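PDB 2O20: catabolite control protein A from Lactococcus lactis, which probably acts as a global, DNA-binding transcriptional regulator of carbon catabolite repression and activation in this bacterium. Local coordinates for residues Tyr77-Ile88 with Gln292-Arg303; Pro144-Asp152 with Ile157-His165. The protein carries 1 engineered substitution. One frame throughout, in Å; residues are numbered along the deposited sequence.

Contact 1 of 2, residues Tyr77-Ile88 with Gln292-Arg303; sequences YFAAITRGVDDI and QPLYDLGAVAMR
Gly84 and Gly298 let the two helices meet backbone to backbone: the axes of the short segments approach to 6.4 Å at a crossing angle of -40°, and a CB modelled on either glycine would collide with a carbonyl oxygen of the other helix. Across this seam run CA-H...O contacts in both directions, from Gly298 CA to Ile81 O (3.4 Å) and from Gly84 CA to Tyr295 O (3.5 Å), joined by Ile81 CA on Leu294 O. Such close, glycine-based packing joins helix 76-91 to helix 294-309 on one face of the parallel sheet in a periplasmic-binding-protein-like domain. Apolar side chains flank the seam. Leu294 points CD2 at Tyr77 CE1 (3.4 Å), its CD1 resting on Ala80 CB. Farther along, Ile88 lays CG1 on Ala299 CB and CG2 against Met302 CG (3.7 Å), while Val85 CG1 meets Met302 SD. An aromatic ring and polar groups complete the contact. With CG anti to the backbone N (chi1 -179°), the Tyr295 ring swings back over helix 76-91 and takes Gly84 CA on one face, 3.8 Å from the ring centroid. Its OH donates to the anti lone pair of Asp87 OD2 (2.7 Å), the carboxylate turned 66° from the ring. A water bridges Tyr77 OH and Gln292 NE2, which is also hydrogen-bonded to Gly274 O. Arg83 leads away to a salt bridge with Asp102 of the second subunit.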
loop_
_atom_site.group_PDB
_atom_site.type_symbol
_atom_site.label_atom_id
_atom_site.label_comp_id
_atom_site.label_asym_id
_atom_site.label_seq_id
_atom_site.Cartn_x
_atom_site.Cartn_y
_atom_site.Cartn_z
ATOM N N TYR D 77 3.280 -5.214 0.036
ATOM C CA TYR D 77 3.808 -6.588 0.102
ATOM C C TYR D 77 3.178 -7.369 1.268
ATOM O O TYR D 77 2.565 -8.427 1.055
ATOM C CB TYR D 77 5.348 -6.548 0.228
ATOM C CG TYR D 77 5.999 -7.883 0.446
ATOM C CD1 TYR D 77 6.353 -8.666 -0.613
ATOM C CD2 TYR D 77 6.232 -8.369 1.735
ATOM C CE1 TYR D 77 6.940 -9.929 -0.432
ATOM C CE2 TYR D 77 6.822 -9.634 1.936
ATOM C CZ TYR D 77 7.161 -10.400 0.843
ATOM O OH TYR D 77 7.726 -11.631 1.021
ATOM N N PHE D 78 3.297 -6.834 2.491
ATOM C CA PHE D 78 2.709 -7.485 3.665
ATOM C C PHE D 78 1.172 -7.429 3.662
ATOM O O PHE D 78 0.512 -8.411 4.015
ATOM C CB PHE D 78 3.279 -6.911 4.968
ATOM C CG PHE D 78 4.738 -7.181 5.148
ATOM C CD1 PHE D 78 5.198 -8.482 5.265
ATOM C CD2 PHE D 78 5.643 -6.136 5.219
ATOM C CE1 PHE D 78 6.547 -8.749 5.443
ATOM C CE2 PHE D 78 7.003 -6.386 5.382
ATOM C CZ PHE D 78 7.447 -7.711 5.480
ATOM N N ALA D 79 0.605 -6.318 3.214
ATOM C CA ALA D 79 -0.870 -6.212 3.092
ATOM C C ALA D 79 -1.479 -7.262 2.131
ATOM O O ALA D 79 -2.556 -7.814 2.400
ATOM C CB ALA D 79 -1.276 -4.797 2.697
ATOM N N ALA D 80 -0.793 -7.566 1.022
ATOM C CA ALA D 80 -1.299 -8.549 0.083
ATOM C C ALA D 80 -1.290 -9.955 0.656
ATOM O O ALA D 80 -2.250 -10.708 0.477
ATOM C CB ALA D 80 -0.515 -8.481 -1.218
ATOM N N ILE D 81 -0.234 -10.306 1.361
ATOM C CA ILE D 81 -0.173 -11.558 2.105
ATOM C C ILE D 81 -1.285 -11.670 3.137
ATOM O O ILE D 81 -1.949 -12.720 3.264
ATOM C CB ILE D 81 1.207 -11.759 2.816
ATOM C CG1 ILE D 81 2.332 -11.860 1.774
ATOM C CG2 ILE D 81 1.185 -13.020 3.684
ATOM C CD1 ILE D 81 3.711 -11.725 2.374
ATOM N N THR D 82 -1.491 -10.574 3.854
ATOM C CA THR D 82 -2.453 -10.504 4.946
ATOM C C THR D 82 -3.874 -10.752 4.413
ATOM O O THR D 82 -4.677 -11.404 5.101
ATOM C CB THR D 82 -2.302 -9.164 5.762
ATOM O OG1 THR D 82 -0.992 -9.078 6.369
ATOM C CG2 THR D 82 -3.323 -9.053 6.854
ATOM N N ARG D 83 -4.202 -10.291 3.206
ATOM C CA ARG D 83 -5.535 -10.581 2.634
ATOM C C ARG D 83 -5.760 -12.084 2.386
ATOM O O ARG D 83 -6.883 -12.579 2.558
ATOM C CB ARG D 83 -5.841 -9.739 1.384
ATOM C CG ARG D 83 -5.971 -8.216 1.727
ATOM C CD ARG D 83 -6.981 -7.430 0.933
ATOM N NE ARG D 83 -8.312 -8.018 0.976
ATOM C CZ ARG D 83 -9.318 -7.643 0.195
ATOM N NH1 ARG D 83 -9.177 -6.647 -0.679
ATOM N NH2 ARG D 83 -10.481 -8.264 0.292
ATOM N N GLY D 84 -4.700 -12.812 2.039
ATOM C CA GLY D 84 -4.799 -14.281 1.881
ATOM C C GLY D 84 -5.062 -14.993 3.206
ATOM O O GLY D 84 -5.883 -15.930 3.298
ATOM N N VAL D 85 -4.373 -14.548 4.245
ATOM C CA VAL D 85 -4.611 -15.016 5.623
ATOM C C VAL D 85 -6.065 -14.744 6.054
ATOM O O VAL D 85 -6.780 -15.664 6.510
ATOM C CB VAL D 85 -3.640 -14.335 6.627
ATOM C CG1 VAL D 85 -3.938 -14.750 8.095
ATOM C CG2 VAL D 85 -2.196 -14.622 6.290
ATOM N N ASP D 86 -6.490 -13.487 5.903
ATOM C CA ASP D 86 -7.836 -13.035 6.275
ATOM C C ASP D 86 -8.952 -13.857 5.616
ATOM O O ASP D 86 -9.916 -14.249 6.272
ATOM C CB ASP D 86 -7.964 -11.555 5.908
ATOM C CG ASP D 86 -9.265 -10.921 6.376
ATOM O OD1 ASP D 86 -9.908 -10.211 5.564
ATOM O OD2 ASP D 86 -9.621 -11.105 7.549
ATOM N N ASP D 87 -8.826 -14.102 4.307
ATOM C CA ASP D 87 -9.828 -14.845 3.578
ATOM C C ASP D 87 -10.030 -16.275 4.098
ATOM O O ASP D 87 -11.191 -16.744 4.219
ATOM C CB ASP D 87 -9.520 -14.813 2.082
ATOM C CG ASP D 87 -9.944 -13.494 1.434
ATOM O OD1 ASP D 87 -10.393 -12.596 2.190
ATOM O OD2 ASP D 87 -9.787 -13.343 0.185
ATOM N N ILE D 88 -8.929 -16.954 4.419
ATOM C CA ILE D 88 -9.007 -18.319 4.909
ATOM C C ILE D 88 -9.538 -18.374 6.344
ATOM O O ILE D 88 -10.369 -19.247 6.696
ATOM C CB ILE D 88 -7.629 -19.041 4.805
ATOM C CG1 ILE D 88 -7.168 -19.141 3.332
ATOM C CG2 ILE D 88 -7.684 -20.432 5.473
ATOM C CD1 ILE D 88 -7.957 -20.147 2.513
ATOM N N GLN D 292 6.186 -12.910 -6.864
ATOM C CA GLN D 292 5.856 -13.835 -5.783
ATOM C C GLN D 292 4.341 -13.906 -5.677
ATOM O O GLN D 292 3.649 -12.884 -5.847
ATOM C CB GLN D 292 6.445 -13.377 -4.454
ATOM C CG GLN D 292 7.981 -13.290 -4.439
ATOM C CD GLN D 292 8.507 -12.995 -3.028
ATOM O OE1 GLN D 292 7.912 -13.417 -2.053
ATOM N NE2 GLN D 292 9.600 -12.254 -2.928
ATOM N N PRO D 293 3.807 -15.107 -5.393
ATOM C CA PRO D 293 2.357 -15.307 -5.265
ATOM C C PRO D 293 1.886 -14.897 -3.866
ATOM O O PRO D 293 1.582 -15.736 -3.016
ATOM C CB PRO D 293 2.209 -16.800 -5.560
ATOM C CG PRO D 293 3.451 -17.373 -4.910
ATOM C CD PRO D 293 4.545 -16.369 -5.185
ATOM N N LEU D 294 1.822 -13.581 -3.638
ATOM C CA LEU D 294 1.642 -13.033 -2.294
ATOM C C LEU D 294 0.329 -13.454 -1.594
ATOM O O LEU D 294 0.344 -13.850 -0.439
ATOM C CB LEU D 294 1.742 -11.522 -2.351
ATOM C CG LEU D 294 3.097 -10.897 -2.790
ATOM C CD1 LEU D 294 2.970 -9.405 -2.648
ATOM C CD2 LEU D 294 4.255 -11.407 -1.986
ATOM N N TYR D 295 -0.798 -13.344 -2.280
ATOM C CA TYR D 295 -2.050 -13.840 -1.719
ATOM C C TYR D 295 -1.955 -15.322 -1.321
ATOM O O TYR D 295 -2.377 -15.710 -0.246
ATOM C CB TYR D 295 -3.183 -13.649 -2.725
ATOM C CG TYR D 295 -4.537 -14.121 -2.224
ATOM C CD1 TYR D 295 -5.375 -13.251 -1.551
ATOM C CD2 TYR D 295 -4.975 -15.422 -2.435
ATOM C CE1 TYR D 295 -6.621 -13.665 -1.099
ATOM C CE2 TYR D 295 -6.222 -15.851 -1.978
ATOM C CZ TYR D 295 -7.035 -14.957 -1.302
ATOM O OH TYR D 295 -8.277 -15.356 -0.848
ATOM N N ASP D 296 -1.364 -16.130 -2.185
ATOM C CA ASP D 296 -1.213 -17.574 -1.935
ATOM C C ASP D 296 -0.272 -17.899 -0.783
ATOM O O ASP D 296 -0.459 -18.876 -0.074
ATOM C CB ASP D 296 -0.721 -18.254 -3.208
ATOM C CG ASP D 296 -1.779 -18.295 -4.301
ATOM O OD1 ASP D 296 -2.993 -18.227 -3.971
ATOM O OD2 ASP D 296 -1.400 -18.456 -5.480
ATOM N N LEU D 297 0.762 -17.083 -0.597
ATOM C CA LEU D 297 1.647 -17.263 0.538
ATOM C C LEU D 297 0.883 -17.181 1.853
ATOM O O LEU D 297 1.093 -18.016 2.738
ATOM C CB LEU D 297 2.787 -16.205 0.521
ATOM C CG LEU D 297 3.898 -16.304 -0.517
ATOM C CD1 LEU D 297 4.732 -15.058 -0.509
ATOM C CD2 LEU D 297 4.798 -17.522 -0.265
ATOM N N GLY D 298 0.022 -16.158 1.981
ATOM C CA GLY D 298 -0.896 -15.988 3.129
ATOM C C GLY D 298 -1.957 -17.102 3.263
ATOM O O GLY D 298 -2.169 -17.642 4.354
ATOM N N ALA D 299 -2.637 -17.421 2.164
ATOM C CA ALA D 299 -3.668 -18.465 2.170
ATOM C C ALA D 299 -3.075 -19.818 2.550
ATOM O O ALA D 299 -3.623 -20.543 3.399
ATOM C CB ALA D 299 -4.367 -18.536 0.823
ATOM N N VAL D 300 -1.942 -20.160 1.939
ATOM C CA VAL D 300 -1.276 -21.441 2.200
ATOM C C VAL D 300 -0.832 -21.509 3.657
ATOM O O VAL D 300 -0.995 -22.546 4.306
ATOM C CB VAL D 300 -0.095 -21.703 1.190
ATOM C CG1 VAL D 300 0.766 -22.855 1.632
ATOM C CG2 VAL D 300 -0.661 -21.981 -0.197
ATOM N N ALA D 301 -0.298 -20.397 4.174
ATOM C CA ALA D 301 0.116 -20.316 5.567
ATOM C C ALA D 301 -1.054 -20.495 6.518
ATOM O O ALA D 301 -0.942 -21.183 7.547
ATOM C CB ALA D 301 0.777 -18.990 5.836
ATOM N N MET D 302 -2.179 -19.855 6.208
ATOM C CA MET D 302 -3.333 -19.926 7.115
ATOM C C MET D 302 -3.981 -21.347 7.086
ATOM O O MET D 302 -4.467 -21.851 8.115
ATOM C CB MET D 302 -4.327 -18.794 6.803
ATOM C CG MET D 302 -5.421 -18.630 7.829
ATOM S SD MET D 302 -4.887 -18.232 9.524
ATOM C CE MET D 302 -5.620 -19.602 10.415
ATOM N N ARG D 303 -3.932 -22.004 5.930
ATOM C CA ARG D 303 -4.378 -23.406 5.802
ATOM C C ARG D 303 -3.560 -24.330 6.701
ATOM O O ARG D 303 -4.115 -25.223 7.368
ATOM C CB ARG D 303 -4.303 -23.879 4.344
ATOM C CG ARG D 303 -5.465 -23.424 3.505
ATOM C CD ARG D 303 -5.375 -23.928 2.079
ATOM N NE ARG D 303 -6.282 -23.168 1.223
ATOM C CZ ARG D 303 -5.944 -22.530 0.108
ATOM N NH1 ARG D 303 -4.689 -22.565 -0.361
ATOM N NH2 ARG D 303 -6.889 -21.868 -0.562
HETATM O O HOH W 1 10.561 -11.252 -0.379
#

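Contact 2 of 2, residues Pro144-Asp152 with Ile157-His165; sequences PVVLVGTID and IPSVNIDYH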
loop_
_atom_site.group_PDB
_atom_site.type_symbol
_atom_site.label_atom_id
_atom_site.label_comp_id
_atom_site.label_asym_id
_atom_site.label_seq_id
_atom_site.Cartn_x
_atom_site.Cartn_y
_atom_site.Cartn_z
ATOM N N PRO D 144 0.819 -22.500 18.401
ATOM C CA PRO D 144 1.068 -22.742 16.974
ATOM C C PRO D 144 1.413 -21.445 16.206
ATOM O O PRO D 144 0.786 -20.411 16.412
ATOM C CB PRO D 144 -0.260 -23.348 16.492
ATOM C CG PRO D 144 -0.858 -23.924 17.693
ATOM C CD PRO D 144 -0.486 -23.038 18.816
ATOM N N VAL D 145 2.460 -21.513 15.389
ATOM C CA VAL D 145 2.964 -20.355 14.636
ATOM C C VAL D 145 3.450 -20.804 13.248
ATOM O O VAL D 145 3.992 -21.918 13.087
ATOM C CB VAL D 145 4.102 -19.628 15.435
ATOM C CG1 VAL D 145 5.136 -20.616 15.888
ATOM C CG2 VAL D 145 4.760 -18.526 14.632
ATOM N N VAL D 146 3.185 -19.974 12.249
ATOM C CA VAL D 146 3.703 -20.160 10.895
ATOM C C VAL D 146 4.381 -18.835 10.463
ATOM O O VAL D 146 3.828 -17.762 10.672
ATOM C CB VAL D 146 2.592 -20.506 9.903
ATOM C CG1 VAL D 146 3.185 -20.803 8.495
ATOM C CG2 VAL D 146 1.784 -21.709 10.424
ATOM N N LEU D 147 5.572 -18.941 9.879
ATOM C CA LEU D 147 6.305 -17.792 9.314
ATOM C C LEU D 147 5.983 -17.652 7.826
ATOM O O LEU D 147 5.862 -18.664 7.124
ATOM C CB LEU D 147 7.817 -17.987 9.510
ATOM C CG LEU D 147 8.332 -18.500 10.872
ATOM C CD1 LEU D 147 9.814 -18.752 10.808
ATOM C CD2 LEU D 147 8.004 -17.559 12.053
ATOM N N VAL D 148 5.838 -16.416 7.343
ATOM C CA VAL D 148 5.637 -16.131 5.916
ATOM C C VAL D 148 6.656 -15.083 5.440
ATOM O O VAL D 148 6.772 -14.003 6.042
ATOM C CB VAL D 148 4.201 -15.621 5.602
ATOM C CG1 VAL D 148 3.960 -15.610 4.079
ATOM C CG2 VAL D 148 3.122 -16.464 6.342
ATOM N N GLY D 149 7.421 -15.416 4.397
ATOM C CA GLY D 149 8.425 -14.515 3.846
ATOM C C GLY D 149 9.742 -14.542 4.594
ATOM O O GLY D 149 10.661 -13.768 4.279
ATOM N N THR D 150 9.845 -15.413 5.598
ATOM C CA THR D 150 11.119 -15.636 6.286
ATOM C C THR D 150 11.266 -17.104 6.658
ATOM O O THR D 150 10.288 -17.864 6.662
ATOM C CB THR D 150 11.300 -14.683 7.506
ATOM O OG1 THR D 150 12.672 -14.723 7.965
ATOM C CG2 THR D 150 10.320 -15.019 8.636
ATOM N N ILE D 151 12.519 -17.496 6.901
ATOM C CA ILE D 151 12.894 -18.884 7.136
ATOM C C ILE D 151 13.648 -18.992 8.462
ATOM O O ILE D 151 14.586 -18.225 8.712
ATOM C CB ILE D 151 13.792 -19.416 6.009
ATOM C CG1 ILE D 151 13.124 -19.243 4.632
ATOM C CG2 ILE D 151 14.138 -20.883 6.256
ATOM C CD1 ILE D 151 14.075 -19.400 3.468
ATOM N N ASP D 152 13.218 -19.934 9.306
ATOM C CA ASP D 152 13.913 -20.276 10.548
ATOM C C ASP D 152 15.195 -21.063 10.201
ATOM O O ASP D 152 15.143 -22.032 9.449
ATOM C CB ASP D 152 12.969 -21.117 11.440
ATOM C CG ASP D 152 13.622 -21.617 12.741
ATOM O OD1 ASP D 152 14.523 -20.928 13.284
ATOM O OD2 ASP D 152 13.206 -22.705 13.231
ATOM N N ILE D 157 10.448 -24.427 12.746
ATOM C CA ILE D 157 9.224 -23.628 12.770
ATOM C C ILE D 157 8.604 -23.661 11.368
ATOM O O ILE D 157 9.299 -23.418 10.390
ATOM C CB ILE D 157 9.497 -22.184 13.198
ATOM C CG1 ILE D 157 10.162 -22.163 14.579
ATOM C CG2 ILE D 157 8.203 -21.367 13.232
ATOM C CD1 ILE D 157 10.743 -20.820 14.957
ATOM N N PRO D 158 7.297 -23.984 11.270
ATOM C CA PRO D 158 6.633 -23.937 9.954
ATOM C C PRO D 158 6.810 -22.609 9.198
ATOM O O PRO D 158 6.815 -21.539 9.807
ATOM C CB PRO D 158 5.168 -24.223 10.298
ATOM C CG PRO D 158 5.246 -25.044 11.549
ATOM C CD PRO D 158 6.372 -24.441 12.324
ATOM N N SER D 159 6.946 -22.688 7.876
ATOM C CA SER D 159 7.145 -21.495 7.039
ATOM C C SER D 159 6.635 -21.681 5.605
ATOM O O SER D 159 6.533 -22.798 5.110
ATOM C CB SER D 159 8.622 -21.070 7.029
ATOM O OG SER D 159 9.423 -21.863 6.166
ATOM N N VAL D 160 6.258 -20.576 4.987
ATOM C CA VAL D 160 5.847 -20.536 3.586
ATOM C C VAL D 160 6.617 -19.407 2.874
ATOM O O VAL D 160 6.560 -18.241 3.294
ATOM C CB VAL D 160 4.339 -20.328 3.444
ATOM C CG1 VAL D 160 3.901 -20.504 1.953
ATOM C CG2 VAL D 160 3.600 -21.297 4.339
ATOM N N ASN D 161 7.291 -19.766 1.773
ATOM C CA ASN D 161 8.204 -18.879 1.070
ATOM C C ASN D 161 8.247 -19.266 -0.409
ATOM O O ASN D 161 7.745 -20.330 -0.776
ATOM C CB ASN D 161 9.636 -18.984 1.656
ATOM C CG ASN D 161 9.759 -18.421 3.054
ATOM O OD1 ASN D 161 9.967 -17.212 3.257
ATOM N ND2 ASN D 161 9.667 -19.294 4.036
ATOM N N ILE D 162 8.852 -18.412 -1.237
ATOM C CA ILE D 162 9.392 -18.825 -2.551
ATOM C C ILE D 162 10.806 -19.380 -2.369
ATOM O O ILE D 162 11.338 -19.370 -1.252
ATOM C CB ILE D 162 9.327 -17.701 -3.671
ATOM C CG1 ILE D 162 10.280 -16.529 -3.410
ATOM C CG2 ILE D 162 7.891 -17.238 -3.894
ATOM C CD1 ILE D 162 10.784 -15.872 -4.670
ATOM N N ASP D 163 11.377 -19.913 -3.451
ATOM C CA ASP D 163 12.770 -20.368 -3.524
ATOM C C ASP D 163 13.633 -19.123 -3.857
ATOM O O ASP D 163 13.787 -18.740 -5.008
ATOM C CB ASP D 163 12.909 -21.501 -4.576
ATOM C CG ASP D 163 14.315 -22.055 -4.671
ATOM O OD1 ASP D 163 15.243 -21.440 -4.130
ATOM O OD2 ASP D 163 14.505 -23.137 -5.286
ATOM N N TYR D 164 14.156 -18.474 -2.818
ATOM C CA TYR D 164 14.935 -17.218 -3.012
ATOM C C TYR D 164 16.257 -17.414 -3.782
ATOM O O TYR D 164 16.724 -16.517 -4.522
ATOM C CB TYR D 164 15.220 -16.566 -1.662
ATOM C CG TYR D 164 13.974 -16.246 -0.856
ATOM C CD1 TYR D 164 13.111 -15.220 -1.244
ATOM C CD2 TYR D 164 13.669 -16.950 0.290
ATOM C CE1 TYR D 164 11.986 -14.922 -0.518
ATOM C CE2 TYR D 164 12.517 -16.649 1.034
ATOM C CZ TYR D 164 11.692 -15.629 0.622
ATOM O OH TYR D 164 10.547 -15.315 1.341
ATOM N N HIS D 165 16.865 -18.573 -3.589
ATOM C CA HIS D 165 18.089 -18.949 -4.304
ATOM C C HIS D 165 17.844 -18.957 -5.823
ATOM O O HIS D 165 18.512 -18.264 -6.593
ATOM C CB HIS D 165 18.544 -20.319 -3.816
ATOM C CG HIS D 165 19.697 -20.882 -4.579
ATOM N ND1 HIS D 165 19.545 -21.524 -5.792
ATOM C CD2 HIS D 165 21.014 -20.923 -4.298
ATOM C CE1 HIS D 165 20.724 -21.926 -6.227
ATOM N NE2 HIS D 165 21.632 -21.583 -5.334
HETATM O O HOH W 2 11.354 -22.252 8.658
#
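Ile157 CG2 lies against Leu147 CG (3.7 Å) and also reaches Val145 CG1, forming an apolar patch beside the strand pair. Val146 and Val160 meet through CG1 and CG2 on the other face of the sheet. Between these layers the parallel strands 145-148 and 159-161 are joined by backbone bonds: Leu147 N to Pro158 O (2.9 Å, nearly straight at 177°), Val160 N to Leu147 O, and Gly149 N to Val160 O. Beyond Val148 the chain is held by the side chain of Asn161, whose CG lies beside its backbone N (chi1 -69°), bringing the amide over to Gly149 and Thr150. ND2 donates to Thr150 O (3.1 Å) from well above that carbonyl's plane. OD1 accepts Tyr164 OH (2.8 Å) on a lone pair, fixing which way the amide is turned. Replacing this asparagine by alanine is likely to leave Thr150 O without its amide donor and the Tyr164 hydroxyl without its acceptor. Ile151 CD1 sits at the edge of the Tyr164 ring. Where the chain has turned back to the start of the other segment, Ile157 N donates to Asp152 OD2 (3.3 Å), while OD1 forms a salt bridge with Arg135. A water links Asp152 N, Ile157 O and Ser159 OG. Strand 159-161 leads into helix 164-177, with Ile151 and Tyr164 against helix 193-208, consistent with a crossover between the two lobes of the periplasmic-binding-protein fold of LacI-family regulators.

How the contacts relate
Both contacts are largely buried and centre on the same parallel sheet, about 12 Å apart, though contact 2 runs on at Tyr164 toward the other lobe. Contact 1, with an exposed rim at Tyr295 and Arg303, joins two helices covering the sheet; contact 2, with no exposed touching residue, joins two strands beneath. Val148 connects them: its CG2 lies 3.5 Å from Ala301 CB, and its CG1 packs on Leu297 and Ile81. Their chemistry follows their place: the helices rely on close backbone approach and apolar contact, with one direct hydrogen bond between them, whereas the strands share a backbone ladder extended by side-chain amide and carboxylate bonds. Contact 1 also borders the second subunit, which does not touch contact 2.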